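Local coordinates for protein DNA endonuclease I-CeuI (Chlamydomonas eugametos, PDB 2EX5) that cuts DNA at a long, degenerate recognition sequence as a magnesium-dependent LAGLIDADG homing endonuclease, starting the homing of its own intron, at residues A100-R110 / L121-K132. The protein carries 1 engineered substitution. Residues are numbered along the deposited sequence; the frame is centred on the assembly and turned at random.
With nucleotides of chain A.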
loop_
_atom_site.group_PDB
_atom_site.type_symbol
_atom_site.label_atom_id
_atom_site.label_comp_id
_atom_site.label_asym_id
_atom_site.label_seq_id
_atom_site.Cartn_x
_atom_site.Cartn_y
_atom_site.Cartn_z
ATOM N N ALA C 100 -5.468 12.721 3.733
ATOM C CA ALA C 100 -6.733 12.454 2.977
ATOM C C ALA C 100 -7.963 13.244 3.455
ATOM O O ALA C 100 -8.707 13.831 2.655
ATOM C CB ALA C 100 -7.061 10.955 3.004
ATOM N N LEU C 101 -8.211 13.206 4.770
ATOM C CA LEU C 101 -9.319 13.966 5.438
ATOM C C LEU C 101 -9.263 15.436 5.045
ATOM O O LEU C 101 -10.227 16.072 4.559
ATOM C CB LEU C 101 -9.087 13.804 6.934
ATOM C CG LEU C 101 -10.166 13.393 7.940
ATOM C CD1 LEU C 101 -11.136 12.261 7.433
ATOM C CD2 LEU C 101 -9.557 13.064 9.286
ATOM N N GLU C 102 -8.038 15.953 5.173
ATOM C CA GLU C 102 -7.747 17.343 4.829
ATOM C C GLU C 102 -8.018 17.598 3.338
ATOM O O GLU C 102 -8.699 18.562 3.032
ATOM C CB GLU C 102 -6.354 17.732 5.349
ATOM C CG GLU C 102 -6.078 19.171 5.250
ATOM C CD GLU C 102 -6.397 19.961 6.483
ATOM O OE1 GLU C 102 -7.347 20.753 6.432
ATOM O OE2 GLU C 102 -5.733 19.805 7.481
ATOM N N VAL C 103 -7.594 16.706 2.420
ATOM C CA VAL C 103 -7.967 16.899 1.013
ATOM C C VAL C 103 -9.394 16.602 0.615
ATOM O O VAL C 103 -9.932 17.297 -0.277
ATOM C CB VAL C 103 -6.938 16.339 -0.102
ATOM C CG1 VAL C 103 -5.952 15.448 0.427
ATOM C CG2 VAL C 103 -7.625 15.850 -1.353
ATOM N N PHE C 104 -10.042 15.576 1.202
ATOM C CA PHE C 104 -11.434 15.451 0.816
ATOM C C PHE C 104 -12.353 16.408 1.550
ATOM O O PHE C 104 -13.468 16.543 1.136
ATOM C CB PHE C 104 -11.982 13.978 0.897
ATOM C CG PHE C 104 -11.150 12.963 0.154
ATOM C CD1 PHE C 104 -10.390 12.038 0.860
ATOM C CD2 PHE C 104 -11.104 12.932 -1.237
ATOM C CE1 PHE C 104 -9.626 11.064 0.188
ATOM C CE2 PHE C 104 -10.318 11.924 -1.935
ATOM C CZ PHE C 104 -9.622 10.982 -1.171
ATOM N N LYS C 105 -11.946 16.989 2.671
ATOM C CA LYS C 105 -12.904 17.816 3.488
ATOM C C LYS C 105 -14.095 17.082 4.135
ATOM O O LYS C 105 -15.074 17.725 4.524
ATOM C CB LYS C 105 -13.377 19.078 2.720
ATOM C CG LYS C 105 -12.299 20.169 2.550
ATOM C CD LYS C 105 -11.350 20.153 3.742
ATOM C CE LYS C 105 -10.246 21.328 3.716
ATOM N NZ LYS C 105 -9.247 21.195 4.909
ATOM N N THR C 106 -14.005 15.736 4.257
ATOM C CA THR C 106 -15.091 14.876 4.748
ATOM C C THR C 106 -14.407 13.478 4.990
ATOM O O THR C 106 -13.236 13.296 4.635
ATOM C CB THR C 106 -16.318 14.839 3.807
ATOM O OG1 THR C 106 -17.484 14.375 4.528
ATOM C CG2 THR C 106 -16.060 13.954 2.530
ATOM N N GLY C 107 -15.126 12.548 5.624
ATOM C CA GLY C 107 -14.602 11.268 6.010
ATOM C C GLY C 107 -14.556 11.274 7.489
ATOM O O GLY C 107 -14.785 12.305 8.152
ATOM N N ARG C 108 -14.320 10.064 8.006
ATOM C CA ARG C 108 -14.257 9.751 9.390
ATOM C C ARG C 108 -13.168 8.733 9.499
ATOM O O ARG C 108 -13.150 7.823 8.709
ATOM C CB ARG C 108 -15.582 9.167 9.849
ATOM C CG ARG C 108 -16.772 10.151 9.833
ATOM C CD ARG C 108 -16.603 11.295 10.930
ATOM N NE ARG C 108 -17.805 12.166 10.956
ATOM C CZ ARG C 108 -17.995 13.243 10.192
ATOM N NH1 ARG C 108 -19.175 13.872 10.274
ATOM N NH2 ARG C 108 -17.042 13.690 9.343
ATOM N N ILE C 109 -12.284 8.930 10.499
ATOM C CA ILE C 109 -11.295 7.990 10.965
ATOM C C ILE C 109 -11.749 7.216 12.205
ATOM O O ILE C 109 -12.147 7.783 13.250
ATOM C CB ILE C 109 -9.958 8.673 11.238
ATOM C CG1 ILE C 109 -9.388 9.229 9.906
ATOM C CG2 ILE C 109 -9.012 7.734 11.923
ATOM C CD1 ILE C 109 -8.123 9.987 10.017
ATOM N N ARG C 110 -11.700 5.885 12.106
ATOM C CA ARG C 110 -12.156 5.091 13.200
ATOM C C ARG C 110 -11.173 3.941 13.369
ATOM O O ARG C 110 -10.431 3.646 12.444
ATOM C CB ARG C 110 -13.587 4.627 12.954
ATOM C CG ARG C 110 -14.567 5.719 12.513
ATOM C CD ARG C 110 -16.115 5.279 12.792
ATOM N NE ARG C 110 -17.189 6.075 12.145
ATOM C CZ ARG C 110 -17.412 6.152 10.815
ATOM N NH1 ARG C 110 -18.425 6.879 10.298
ATOM N NH2 ARG C 110 -16.610 5.514 9.977
ATOM N N LEU C 121 -10.126 5.087 7.323
ATOM C CA LEU C 121 -10.869 6.250 6.970
ATOM C C LEU C 121 -11.912 5.851 5.922
ATOM O O LEU C 121 -11.590 5.196 4.931
ATOM C CB LEU C 121 -9.853 7.339 6.482
ATOM C CG LEU C 121 -10.263 8.500 5.543
ATOM C CD1 LEU C 121 -11.501 9.130 5.816
ATOM C CD2 LEU C 121 -9.216 9.525 5.643
ATOM N N THR C 122 -13.155 6.230 6.140
ATOM C CA THR C 122 -14.338 5.856 5.269
ATOM C C THR C 122 -15.103 7.037 4.744
ATOM O O THR C 122 -15.385 7.989 5.488
ATOM C CB THR C 122 -15.347 4.912 6.090
ATOM O OG1 THR C 122 -14.597 3.791 6.655
ATOM C CG2 THR C 122 -16.424 4.279 5.235
ATOM N N ILE C 123 -15.432 7.001 3.474
ATOM C CA ILE C 123 -16.457 7.838 2.916
ATOM C C ILE C 123 -17.468 6.984 2.196
ATOM O O ILE C 123 -17.121 6.313 1.177
ATOM C CB ILE C 123 -15.823 8.836 1.894
ATOM C CG1 ILE C 123 -14.840 9.829 2.675
ATOM C CG2 ILE C 123 -16.983 9.508 1.081
ATOM C CD1 ILE C 123 -13.753 10.584 1.880
ATOM N N ASP C 124 -18.721 7.031 2.668
ATOM C CA ASP C 124 -19.888 6.309 2.098
ATOM C C ASP C 124 -21.017 7.210 1.586
ATOM O O ASP C 124 -21.877 6.772 0.813
ATOM C CB ASP C 124 -20.450 5.319 3.138
ATOM C CG ASP C 124 -20.950 5.996 4.412
ATOM O OD1 ASP C 124 -21.890 6.803 4.390
ATOM O OD2 ASP C 124 -20.455 5.623 5.490
ATOM N N ASN C 125 -21.017 8.492 1.971
ATOM C CA ASN C 125 -22.031 9.411 1.512
ATOM C C ASN C 125 -21.869 9.547 0.019
ATOM O O ASN C 125 -20.798 9.808 -0.478
ATOM C CB ASN C 125 -21.907 10.780 2.188
ATOM C CG ASN C 125 -22.877 11.799 1.589
ATOM O OD1 ASN C 125 -23.944 11.980 2.087
ATOM N ND2 ASN C 125 -22.500 12.438 0.508
ATOM N N ARG C 126 -22.945 9.320 -0.720
ATOM C CA ARG C 126 -22.825 9.198 -2.158
ATOM C C ARG C 126 -22.509 10.527 -2.807
ATOM O O ARG C 126 -21.829 10.492 -3.825
ATOM C CB ARG C 126 -24.048 8.516 -2.771
ATOM C CG ARG C 126 -23.930 6.949 -2.660
ATOM C CD ARG C 126 -25.237 6.265 -2.725
ATOM N NE ARG C 126 -26.083 6.958 -3.686
ATOM C CZ ARG C 126 -27.361 6.685 -3.872
ATOM N NH1 ARG C 126 -28.106 7.423 -4.685
ATOM N NH2 ARG C 126 -27.891 5.665 -3.218
ATOM N N GLN C 127 -22.905 11.681 -2.217
ATOM C CA GLN C 127 -22.573 12.993 -2.850
ATOM C C GLN C 127 -21.097 13.211 -2.691
ATOM O O GLN C 127 -20.429 13.573 -3.641
ATOM C CB GLN C 127 -23.155 14.252 -2.175
ATOM C CG GLN C 127 -24.575 14.429 -1.771
ATOM C CD GLN C 127 -24.764 15.900 -1.155
ATOM O OE1 GLN C 127 -25.655 16.636 -1.580
ATOM N NE2 GLN C 127 -23.874 16.305 -0.161
ATOM N N SER C 128 -20.580 13.061 -1.486
ATOM C CA SER C 128 -19.118 13.095 -1.252
ATOM C C SER C 128 -18.283 12.227 -2.226
ATOM O O SER C 128 -17.216 12.582 -2.641
ATOM C CB SER C 128 -18.811 12.603 0.134
ATOM O OG SER C 128 -19.556 13.257 1.096
ATOM N N LEU C 129 -18.740 11.020 -2.469
ATOM C CA LEU C 129 -18.054 10.042 -3.293
ATOM C C LEU C 129 -18.004 10.593 -4.718
ATOM O O LEU C 129 -16.977 10.611 -5.393
ATOM C CB LEU C 129 -18.904 8.717 -3.174
ATOM C CG LEU C 129 -18.447 7.430 -2.470
ATOM C CD1 LEU C 129 -17.167 7.480 -1.596
ATOM C CD2 LEU C 129 -19.519 6.479 -2.034
ATOM N N GLU C 130 -19.136 11.072 -5.187
ATOM C CA GLU C 130 -19.200 11.819 -6.440
ATOM C C GLU C 130 -18.524 13.183 -6.598
ATOM O O GLU C 130 -18.006 13.537 -7.680
ATOM C CB GLU C 130 -20.657 12.127 -6.583
ATOM C CG GLU C 130 -21.217 11.418 -7.647
ATOM C CD GLU C 130 -22.622 11.869 -7.817
ATOM O OE1 GLU C 130 -23.499 11.261 -7.107
ATOM O OE2 GLU C 130 -22.770 12.829 -8.640
ATOM N N GLU C 131 -18.598 13.996 -5.554
ATOM C CA GLU C 131 -18.124 15.415 -5.672
ATOM C C GLU C 131 -16.681 15.529 -5.233
ATOM O O GLU C 131 -15.898 16.407 -5.655
ATOM C CB GLU C 131 -19.060 16.344 -4.864
ATOM C CG GLU C 131 -20.509 16.227 -5.355
ATOM C CD GLU C 131 -21.490 17.146 -4.640
ATOM O OE1 GLU C 131 -21.217 17.665 -3.529
ATOM O OE2 GLU C 131 -22.578 17.333 -5.229
ATOM N N LYS C 132 -16.294 14.608 -4.378
ATOM C CA LYS C 132 -14.943 14.666 -3.781
ATOM C C LYS C 132 -14.064 13.514 -4.187
ATOM O O LYS C 132 -12.990 13.740 -4.725
ATOM C CB LYS C 132 -15.101 14.780 -2.289
ATOM C CG LYS C 132 -15.632 16.161 -1.952
ATOM C CD LYS C 132 -16.304 16.183 -0.597
ATOM C CE LYS C 132 -16.011 17.641 0.021
ATOM N NZ LYS C 132 -15.752 18.572 -1.199
ATOM P P DC A 7 -21.212 7.870 12.717
ATOM O OP1 DC A 7 -21.208 8.051 14.188
ATOM O OP2 DC A 7 -20.410 8.789 11.822
ATOM O "O5'" DC A 7 -20.854 6.275 12.740
ATOM C "C5'" DC A 7 -21.619 5.438 13.712
ATOM C "C4'" DC A 7 -21.186 3.987 13.694
ATOM O "O4'" DC A 7 -21.855 3.379 12.553
ATOM C "C3'" DC A 7 -19.689 3.752 13.496
ATOM O "O3'" DC A 7 -19.280 2.613 14.136
ATOM C "C2'" DC A 7 -19.548 3.392 12.021
ATOM C "C1'" DC A 7 -20.879 2.628 11.867
ATOM N N1 DC A 7 -21.088 2.283 10.453
ATOM C C2 DC A 7 -21.737 1.089 10.078
ATOM O O2 DC A 7 -22.240 0.400 10.955
ATOM N N3 DC A 7 -21.833 0.762 8.770
ATOM C C4 DC A 7 -21.316 1.558 7.882
ATOM N N4 DC A 7 -21.471 1.294 6.600
ATOM C C5 DC A 7 -20.691 2.760 8.254
ATOM C C6 DC A 7 -20.600 3.103 9.525
ATOM P P DA A 5 -26.284 8.486 1.285
ATOM O OP1 DA A 5 -26.897 9.518 0.407
ATOM O OP2 DA A 5 -25.242 7.602 0.725
ATOM O "O5'" DA A 5 -25.861 9.136 2.689
ATOM C "C5'" DA A 5 -26.949 9.641 3.411
ATOM C "C4'" DA A 5 -26.650 9.687 4.881
ATOM O "O4'" DA A 5 -27.258 8.492 5.410
ATOM C "C3'" DA A 5 -25.208 9.697 5.408
ATOM O "O3'" DA A 5 -25.111 10.492 6.587
ATOM C "C2'" DA A 5 -24.947 8.227 5.812
ATOM C "C1'" DA A 5 -26.331 7.764 6.232
ATOM N N9 DA A 5 -26.696 6.366 5.992
ATOM C C8 DA A 5 -26.826 5.728 4.773
ATOM N N7 DA A 5 -27.298 4.502 4.916
ATOM C C5 DA A 5 -27.509 4.321 6.268
ATOM C C6 DA A 5 -27.926 3.179 7.027
ATOM N N6 DA A 5 -28.268 1.976 6.484
ATOM N N1 DA A 5 -28.020 3.387 8.338
ATOM C C2 DA A 5 -27.634 4.571 8.879
ATOM N N3 DA A 5 -27.188 5.690 8.298
ATOM C C4 DA A 5 -27.149 5.494 6.964
ATOM P P DT A 4 -31.532 5.919 -1.865
ATOM O OP1 DT A 4 -31.490 6.964 -2.884
ATOM O OP2 DT A 4 -31.181 4.506 -2.109
ATOM O "O5'" DT A 4 -30.506 6.344 -0.715
ATOM C "C5'" DT A 4 -30.639 7.620 -0.111
ATOM C "C4'" DT A 4 -29.826 7.604 1.147
ATOM O "O4'" DT A 4 -30.581 6.991 2.233
ATOM C "C3'" DT A 4 -28.498 6.857 1.009
ATOM O "O3'" DT A 4 -27.432 7.441 1.756
ATOM C "C2'" DT A 4 -28.833 5.601 1.798
ATOM C "C1'" DT A 4 -29.645 6.224 2.913
ATOM N N1 DT A 4 -30.269 5.183 3.713
ATOM C C2 DT A 4 -30.375 5.374 5.103
ATOM O O2 DT A 4 -30.006 6.317 5.749
ATOM N N3 DT A 4 -30.905 4.363 5.817
ATOM C C4 DT A 4 -31.357 3.195 5.291
ATOM O O4 DT A 4 -31.879 2.390 6.070
ATOM C C5 DT A 4 -31.248 3.016 3.836
ATOM C C7 DT A 4 -31.984 1.820 3.196
ATOM C C6 DT A 4 -30.701 4.017 3.099
HETATM O O HOH W 1 -19.343 12.712 3.458
HETATM O O HOH W 2 -14.120 4.685 9.098
#
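L121 packs on A100 and L101 at the tight side of this contact, in the antiparallel beta hairpin of the LAGLIDADG endonuclease fold, where strands 108-111 and 118-123 lie on helix 94-104. L121 CG stands opposite the backbone N (chi1 156°), which carries it toward the helix, where CD1 meets L101 CD1 at 3.5 Å and CD2 meets A100 CB at 3.7 Å. I123 CD1 lies obliquely against the F104 ring, while its CG1 rests on G107 CA at 3.6 Å. T122 N donates a nearly straight bond to R108 O (3.0 Å, 164°), whereas the return bond is weak.

The opposite sheet face, bearing R108 and T122, is looser and looks to DNA. The R110 guanidinium lies between R108 CB over one face and C2' of DC7 of chain A over the other, and its NH1 donates to OP2 of that nucleotide (3.1 Å, 166°), which sits at its edge and in its plane. A leucine in place of R110 would probably leave OP2 without this charged partner. Beyond R126, whose backbone N donates a hydrogen bond to OP2 of DA5 of chain A, the helix brings K132 CD to 3.8 Å from T106 CG2.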